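Local coordinates for BH2092 protein (PDB 3NHV), which is of unknown function but contains a rhodanese-like domain, a fold best known from sulfurtransferases that carry sulfur on a cysteine, at residues A92-Q96 / L97-V101; Y10-K13 / L14-T18; K60-E63 / D64-K67. All coordinates share one frame; numbering follows the deposited sequence.

Contact 1 of 3, residues A92-Q96 / L97-V101; sequences AKFAQ and LGFRV
Phe94 and Phe99 meet across a Schellman motif that ends helix 86-96 and turns the chain into strand 100-105, within the crossover from strand 74-78. Gly98, with positive phi (91°), makes the turn: its N bonds weakly to Ala95 O, and Phe99 N reaches Phe94 O at 3.1 Å. The helical bond just before it runs from Leu97 N to Lys93 O (3.0 Å).

The Phe99 side chain starts over that same Phe94 carbonyl, with CB 3.4 Å from Phe94 O. Its CG is anti to the carbonyl carbon and beside the backbone N (chi1 -78°), which swings the ring back toward the helix; Phe99 CG lies 4.2 Å from Phe94 CD1. At the next atom the rings come closest. The edge of Phe94 faces the Phe99 ring in an offset edge-to-face pair, planes at 72°. Lys71 makes a cation-pi contact with Phe99, whose far atom CZ packs against Thr66. Both rings also rest on Ile75 of strand 74-78.

Nearer the helix backbone, Val101 CB lies 4.2 Å from Phe94 CB. The Val101 carbonyl oxygen accepts a hydrogen bond from Tyr10 of the second subunit. In the ring pair itself, Phe99 CD1 lies in the plane of the Phe94 ring, 3.7 Å from Phe94 CD1.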
loop_
_atom_site.group_PDB
_atom_site.type_symbol
_atom_site.label_atom_id
_atom_site.label_comp_id
_atom_site.label_asym_id
_atom_site.label_seq_id
_atom_site.Cartn_x
_atom_site.Cartn_y
_atom_site.Cartn_z
ATOM N N ALA B 92 1.261 -7.959 -14.856
ATOM C CA ALA B 92 0.632 -7.715 -16.154
ATOM C C ALA B 92 1.303 -8.513 -17.276
ATOM O O ALA B 92 0.628 -9.220 -18.025
ATOM C CB ALA B 92 0.671 -6.224 -16.477
ATOM N N LYS B 93 2.625 -8.404 -17.387
ATOM C CA LYS B 93 3.340 -9.130 -18.429
ATOM C C LYS B 93 3.089 -10.628 -18.307
ATOM O O LYS B 93 2.798 -11.302 -19.301
ATOM C CB LYS B 93 4.848 -8.858 -18.362
ATOM C CG LYS B 93 5.219 -7.389 -18.369
ATOM C CD LYS B 93 6.684 -7.178 -18.719
ATOM C CE LYS B 93 7.128 -5.749 -18.419
ATOM N NZ LYS B 93 6.165 -4.732 -18.937
ATOM N N PHE B 94 3.205 -11.153 -17.091
ATOM C CA PHE B 94 2.981 -12.577 -16.873
ATOM C C PHE B 94 1.568 -12.964 -17.283
ATOM O O PHE B 94 1.350 -14.033 -17.862
ATOM C CB PHE B 94 3.211 -12.949 -15.404
ATOM C CG PHE B 94 4.633 -13.310 -15.082
ATOM C CD1 PHE B 94 5.166 -14.528 -15.504
ATOM C CD2 PHE B 94 5.435 -12.438 -14.351
ATOM C CE1 PHE B 94 6.481 -14.871 -15.197
ATOM C CE2 PHE B 94 6.747 -12.768 -14.039
ATOM C CZ PHE B 94 7.276 -13.990 -14.462
ATOM N N ALA B 95 0.609 -12.093 -16.987
ATOM C CA ALA B 95 -0.777 -12.369 -17.335
ATOM C C ALA B 95 -0.956 -12.374 -18.850
ATOM O O ALA B 95 -1.807 -13.081 -19.381
ATOM C CB ALA B 95 -1.698 -11.334 -16.701
ATOM N N GLN B 96 -0.150 -11.579 -19.540
ATOM C CA GLN B 96 -0.224 -11.510 -20.991
ATOM C C GLN B 96 0.357 -12.791 -21.594
ATOM O O GLN B 96 -0.077 -13.236 -22.651
ATOM C CB GLN B 96 0.535 -10.272 -21.483
ATOM C CG GLN B 96 0.490 -10.030 -22.987
ATOM C CD GLN B 96 0.991 -8.639 -23.358
ATOM O OE1 GLN B 96 2.118 -8.256 -23.017
ATOM N NE2 GLN B 96 0.154 -7.875 -24.058
ATOM N N LEU B 97 1.322 -13.393 -20.903
ATOM C CA LEU B 97 1.946 -14.625 -21.374
ATOM C C LEU B 97 1.093 -15.857 -21.070
ATOM O O LEU B 97 1.501 -16.984 -21.354
ATOM C CB LEU B 97 3.336 -14.790 -20.745
ATOM C CG LEU B 97 4.424 -13.810 -21.201
ATOM C CD1 LEU B 97 5.576 -13.789 -20.213
ATOM C CD2 LEU B 97 4.903 -14.205 -22.590
ATOM N N GLY B 98 -0.084 -15.642 -20.484
ATOM C CA GLY B 98 -0.976 -16.749 -20.163
ATOM C C GLY B 98 -0.825 -17.368 -18.779
ATOM O O GLY B 98 -1.517 -18.333 -18.464
ATOM N N PHE B 99 0.068 -16.823 -17.953
ATOM C CA PHE B 99 0.299 -17.323 -16.600
ATOM C C PHE B 99 -0.710 -16.813 -15.564
ATOM O O PHE B 99 -1.319 -15.757 -15.735
ATOM C CB PHE B 99 1.701 -16.930 -16.112
ATOM C CG PHE B 99 2.809 -17.779 -16.667
ATOM C CD1 PHE B 99 3.700 -17.264 -17.606
ATOM C CD2 PHE B 99 2.967 -19.095 -16.245
ATOM C CE1 PHE B 99 4.731 -18.053 -18.115
ATOM C CE2 PHE B 99 3.989 -19.889 -16.746
ATOM C CZ PHE B 99 4.873 -19.368 -17.682
ATOM N N ARG B 100 -0.886 -17.583 -14.489
ATOM C CA ARG B 100 -1.763 -17.185 -13.382
ATOM C C ARG B 100 -0.756 -16.503 -12.456
ATOM O O ARG B 100 0.320 -17.053 -12.189
ATOM C CB ARG B 100 -2.381 -18.409 -12.700
ATOM C CG ARG B 100 -3.314 -19.238 -13.594
ATOM C CD ARG B 100 -4.704 -18.625 -13.705
ATOM N NE ARG B 100 -5.556 -19.356 -14.642
ATOM C CZ ARG B 100 -6.884 -19.422 -14.550
ATOM N NH1 ARG B 100 -7.510 -18.805 -13.554
ATOM N NH2 ARG B 100 -7.590 -20.102 -15.450
ATOM N N VAL B 101 -1.095 -15.315 -11.969
ATOM C CA VAL B 101 -0.151 -14.576 -11.152
ATOM C C VAL B 101 -0.786 -13.705 -10.078
ATOM O O VAL B 101 -1.929 -13.276 -10.215
ATOM C CB VAL B 101 0.703 -13.676 -12.063
ATOM C CG1 VAL B 101 -0.203 -12.682 -12.765
ATOM C CG2 VAL B 101 1.777 -12.953 -11.260
#

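Contact 2 of 3, residues Y10-K13 / L14-T18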
loop_
_atom_site.group_PDB
_atom_site.type_symbol
_atom_site.label_atom_id
_atom_site.label_comp_id
_atom_site.label_asym_id
_atom_site.label_seq_id
_atom_site.Cartn_x
_atom_site.Cartn_y
_atom_site.Cartn_z
ATOM N N TYR B 10 -13.841 -7.244 -2.160
ATOM C CA TYR B 10 -12.785 -7.729 -1.290
ATOM C C TYR B 10 -12.210 -9.066 -1.755
ATOM O O TYR B 10 -10.993 -9.281 -1.721
ATOM C CB TYR B 10 -13.308 -7.825 0.145
ATOM C CG TYR B 10 -13.475 -6.470 0.795
ATOM C CD1 TYR B 10 -12.394 -5.597 0.877
ATOM C CD2 TYR B 10 -14.708 -6.048 1.306
ATOM C CE1 TYR B 10 -12.522 -4.339 1.446
ATOM C CE2 TYR B 10 -14.850 -4.777 1.887
ATOM C CZ TYR B 10 -13.748 -3.930 1.951
ATOM O OH TYR B 10 -13.832 -2.678 2.519
HETATM N N MSE B 11 -13.081 -9.957 -2.211
HETATM C CA MSE B 11 -12.633 -11.253 -2.681
HETATM C C MSE B 11 -11.771 -11.098 -3.936
HETATM O O MSE B 11 -10.766 -11.792 -4.091
HETATM C CB MSE B 11 -13.836 -12.158 -2.962
HETATM C CG MSE B 11 -14.556 -12.650 -1.709
HETATM SE SE MSE B 11 -13.371 -13.635 -0.511
HETATM C CE MSE B 11 -13.328 -15.341 -1.436
ATOM N N LYS B 12 -12.150 -10.186 -4.829
ATOM C CA LYS B 12 -11.369 -9.967 -6.046
ATOM C C LYS B 12 -10.015 -9.342 -5.755
ATOM O O LYS B 12 -9.015 -9.665 -6.403
ATOM C CB LYS B 12 -12.115 -9.075 -7.042
ATOM C CG LYS B 12 -12.954 -9.844 -8.058
ATOM C CD LYS B 12 -13.333 -8.967 -9.252
ATOM C CE LYS B 12 -12.106 -8.513 -10.059
ATOM N NZ LYS B 12 -11.332 -9.638 -10.694
ATOM N N LYS B 13 -9.979 -8.436 -4.788
ATOM C CA LYS B 13 -8.724 -7.786 -4.437
ATOM C C LYS B 13 -7.711 -8.851 -3.999
ATOM O O LYS B 13 -6.560 -8.840 -4.431
ATOM C CB LYS B 13 -8.978 -6.753 -3.332
ATOM C CG LYS B 13 -7.771 -5.929 -2.901
ATOM C CD LYS B 13 -8.215 -4.774 -2.000
ATOM C CE LYS B 13 -7.031 -3.987 -1.460
ATOM N NZ LYS B 13 -6.143 -4.825 -0.605
ATOM N N LEU B 14 -8.157 -9.785 -3.161
ATOM C CA LEU B 14 -7.292 -10.860 -2.666
ATOM C C LEU B 14 -6.835 -11.819 -3.772
ATOM O O LEU B 14 -5.733 -12.369 -3.707
ATOM C CB LEU B 14 -8.025 -11.656 -1.578
ATOM C CG LEU B 14 -8.377 -10.921 -0.280
ATOM C CD1 LEU B 14 -9.451 -11.697 0.443
ATOM C CD2 LEU B 14 -7.133 -10.742 0.592
ATOM N N SER B 15 -7.685 -12.013 -4.781
ATOM C CA SER B 15 -7.380 -12.908 -5.890
ATOM C C SER B 15 -6.198 -12.432 -6.742
ATOM O O SER B 15 -5.703 -13.176 -7.588
ATOM C CB SER B 15 -8.614 -13.090 -6.787
ATOM O OG SER B 15 -8.876 -11.935 -7.580
ATOM N N TYR B 16 -5.746 -11.199 -6.532
ATOM C CA TYR B 16 -4.617 -10.672 -7.302
ATOM C C TYR B 16 -3.389 -10.422 -6.439
ATOM O O TYR B 16 -2.411 -9.834 -6.903
ATOM C CB TYR B 16 -5.008 -9.363 -8.011
ATOM C CG TYR B 16 -6.060 -9.533 -9.087
ATOM C CD1 TYR B 16 -5.826 -10.356 -10.192
ATOM C CD2 TYR B 16 -7.298 -8.895 -8.990
ATOM C CE1 TYR B 16 -6.795 -10.545 -11.171
ATOM C CE2 TYR B 16 -8.278 -9.076 -9.968
ATOM C CZ TYR B 16 -8.018 -9.906 -11.054
ATOM O OH TYR B 16 -8.982 -10.112 -12.018
ATOM N N GLU B 17 -3.424 -10.864 -5.188
ATOM C CA GLU B 17 -2.285 -10.621 -4.314
ATOM C C GLU B 17 -2.100 -11.633 -3.193
ATOM O O GLU B 17 -2.904 -12.544 -3.003
ATOM C CB GLU B 17 -2.381 -9.206 -3.722
ATOM C CG GLU B 17 -3.685 -8.922 -2.983
ATOM C CD GLU B 17 -3.818 -7.469 -2.506
ATOM O OE1 GLU B 17 -3.670 -6.540 -3.336
ATOM O OE2 GLU B 17 -4.089 -7.260 -1.297
ATOM N N THR B 18 -1.005 -11.467 -2.468
ATOM C CA THR B 18 -0.687 -12.325 -1.350
ATOM C C THR B 18 0.224 -11.515 -0.450
ATOM O O THR B 18 0.926 -10.616 -0.919
ATOM C CB THR B 18 0.027 -13.607 -1.809
ATOM O OG1 THR B 18 0.455 -14.348 -0.662
ATOM C CG2 THR B 18 1.232 -13.270 -2.667
#
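Leu14 N to Tyr10 O (3.2 Å) and Ser15 N to Met11 O are the closing backbone bonds of helix 3-14, after which a type I turn from Leu14 to Glu17 leads into strand 17-19. Where helix and turn overlap, Tyr16 N bonds to Lys13 O at 3.3 Å.

Ser15 turns its hydroxyl back over the helix end. With chi1 at 74°, OG sits between its own N and carbonyl carbon, and Ser15 OG bonds to Lys12 O at 2.6 Å. The same OG lies over one face of the Tyr16 ring, toward its rim.

Lys12 runs alongside Tyr16, both pointing the same way. Bends at chi3 and chi4 curl the lysine so that Lys12 NZ arrives near the ring plane at its edge and donates to Tyr16 OH at 2.7 Å. Glu5 of the second subunit forms a salt bridge with the same ammonium, and His9 of that subunit stacks on the Tyr16 ring.

Lys13 and Glu17 pair more loosely. The lysine is extended until a final bend, and Lys13 NZ stands 3.3 Å from Glu17 OE2, a salt bridge with a weak hydrogen bond. Glu17 OE2 has a stronger partner in Asn85 of the third subunit, while Tyr10 OH bonds to Tyr16 O of that subunit.

The polar groups at this helix end thus serve two purposes, bridging the turn within the chain and joining it to two other subunits; the carboxylates of Glu17 and of Glu5 of the second subunit are likely to offset the charges of Lys13 and Lys12, while the Tyr16 phenol gives Lys12 NZ a neutral acceptor.

Contact 3 of 3, residues K60-E63 / D64-K67; sequences KINE and DTTK
Asn62 bonds to the residues after it through both of its oxygens. Asn62 OD1 takes Thr65 N at 3.0 Å, with an N-H...O angle of 152° and the donor tilted out of the amide plane, and Asn62 OD1 also takes Asp64 N at 2.8 Å in a weaker, more bent bond. CG lies between the backbone N and the carbonyl carbon (chi1 51°), which folds the amide forward over the turn. The backbone oxygen takes two donors from Thr66: Thr66 OG1 donates to Asn62 O at 2.7 Å, coming from above the carbonyl plane, and Thr66 N adds a weak bond to the same atom. Beyond the turn, Thr65 O accepts a hydrogen bond from Arg68 NE.

Together these bonds make an Asx motif, with the side-chain oxygen bound to the amides two and three residues on and the main-chain oxygen, weakly, to the amide of the fourth. It turns the chain sharply in the long connection between strands 54-55 and 74-78 of the rhodanese-like domain. With an alanine here in place of Asn62, OD1 is gone, and the amides of Asp64 and Thr65 would probably be left without their acceptor and the turn less firmly fixed.

Packing contacts involve the two threonine methyls. Thr65 CG2 lies beside the Asn62 side chain, 3.6 Å from Asn62 CG, and the Asn62 and Thr65 side chains cross at about a right angle. The same methyl presses on the backbone, with Thr65 CG2 only 3.0 Å from Lys60 O, a shortness best treated as doubtful. Thr66 CG2 is a looser neighbour, 4.3 Å from Ile61 CG2. Ile61 itself is buried against Ala90 and Lys93 of helix 86-96.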
loop_
_atom_site.group_PDB
_atom_site.type_symbol
_atom_site.label_atom_id
_atom_site.label_comp_id
_atom_site.label_asym_id
_atom_site.label_seq_id
_atom_site.Cartn_x
_atom_site.Cartn_y
_atom_site.Cartn_z
ATOM N N LYS B 60 13.022 -7.692 -18.363
ATOM C CA LYS B 60 13.484 -8.870 -19.103
ATOM C C LYS B 60 12.473 -10.019 -19.115
ATOM O O LYS B 60 12.843 -11.166 -19.359
ATOM C CB LYS B 60 14.817 -9.375 -18.526
ATOM C CG LYS B 60 15.978 -8.391 -18.662
ATOM C CD LYS B 60 16.480 -8.333 -20.100
ATOM C CE LYS B 60 17.324 -7.086 -20.372
ATOM N NZ LYS B 60 16.497 -5.839 -20.558
ATOM N N ILE B 61 11.201 -9.715 -18.857
ATOM C CA ILE B 61 10.153 -10.741 -18.844
ATOM C C ILE B 61 9.528 -10.939 -20.222
ATOM O O ILE B 61 9.010 -9.997 -20.822
ATOM C CB ILE B 61 9.023 -10.379 -17.863
ATOM C CG1 ILE B 61 9.570 -10.319 -16.439
ATOM C CG2 ILE B 61 7.899 -11.398 -17.959
ATOM C CD1 ILE B 61 8.527 -9.946 -15.405
ATOM N N ASN B 62 9.557 -12.177 -20.707
ATOM C CA ASN B 62 9.007 -12.506 -22.022
ATOM C C ASN B 62 8.906 -14.012 -22.176
ATOM O O ASN B 62 9.146 -14.753 -21.220
ATOM C CB ASN B 62 9.917 -11.951 -23.106
ATOM C CG ASN B 62 11.362 -12.341 -22.889
ATOM O OD1 ASN B 62 11.688 -13.530 -22.806
ATOM N ND2 ASN B 62 12.238 -11.344 -22.781
ATOM N N GLU B 63 8.570 -14.472 -23.376
ATOM C CA GLU B 63 8.432 -15.907 -23.604
ATOM C C GLU B 63 9.741 -16.700 -23.552
ATOM O O GLU B 63 9.725 -17.914 -23.322
ATOM C CB GLU B 63 7.698 -16.161 -24.927
ATOM C CG GLU B 63 6.343 -16.842 -24.729
ATOM C CD GLU B 63 5.361 -16.585 -25.865
ATOM O OE1 GLU B 63 5.047 -15.397 -26.149
ATOM O OE2 GLU B 63 4.890 -17.573 -26.478
ATOM N N ASP B 64 10.865 -16.012 -23.746
ATOM C CA ASP B 64 12.186 -16.649 -23.715
ATOM C C ASP B 64 12.617 -16.972 -22.289
ATOM O O ASP B 64 13.183 -18.029 -22.008
ATOM C CB ASP B 64 13.241 -15.725 -24.340
ATOM C CG ASP B 64 13.175 -15.692 -25.863
ATOM O OD1 ASP B 64 13.860 -14.833 -26.476
ATOM O OD2 ASP B 64 12.444 -16.533 -26.446
ATOM N N THR B 65 12.343 -16.045 -21.389
ATOM C CA THR B 65 12.730 -16.212 -20.006
ATOM C C THR B 65 11.720 -16.993 -19.165
ATOM O O THR B 65 12.039 -17.450 -18.068
ATOM C CB THR B 65 12.983 -14.837 -19.379
ATOM O OG1 THR B 65 13.195 -14.985 -17.971
ATOM C CG2 THR B 65 11.796 -13.921 -19.637
ATOM N N THR B 66 10.515 -17.174 -19.690
ATOM C CA THR B 66 9.485 -17.881 -18.941
ATOM C C THR B 66 9.102 -19.220 -19.546
ATOM O O THR B 66 8.197 -19.904 -19.052
ATOM C CB THR B 66 8.228 -17.010 -18.824
ATOM O OG1 THR B 66 7.712 -16.741 -20.134
ATOM C CG2 THR B 66 8.575 -15.683 -18.155
ATOM N N LYS B 67 9.807 -19.605 -20.605
ATOM C CA LYS B 67 9.528 -20.862 -21.295
ATOM C C LYS B 67 9.596 -22.086 -20.381
ATOM O O LYS B 67 8.767 -22.994 -20.480
ATOM C CB LYS B 67 10.497 -21.042 -22.474
ATOM C CG LYS B 67 11.967 -21.187 -22.078
ATOM C CD LYS B 67 12.856 -21.439 -23.301
ATOM C CE LYS B 67 14.234 -21.965 -22.895
ATOM N NZ LYS B 67 14.151 -23.304 -22.209
#

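Contacts 1 and 3 belong to one side of the domain and touch: Ile61 CD1 packs 3.6 Å from Phe94 CE2, and Leu97 CD1 lies 3.6 Å from Thr66 OG1, so the turn at 60-67 leans on the end of helix 86-96. Contact 1 is the most core-like, with buried aromatic and aliphatic side chains behind a backbone cap; contact 3 is more exposed, held mainly by amide and hydroxyl bonds, and touched by no other chain. Contact 2, charged and phenolic, shares the sheet with contact 1, since strands 17-19 and 100-105 are neighbours. Contacts 1 and 2 both meet other subunits; Tyr10 OH from contact 2 of one subunit bonds to Val101 O in contact 1 of another.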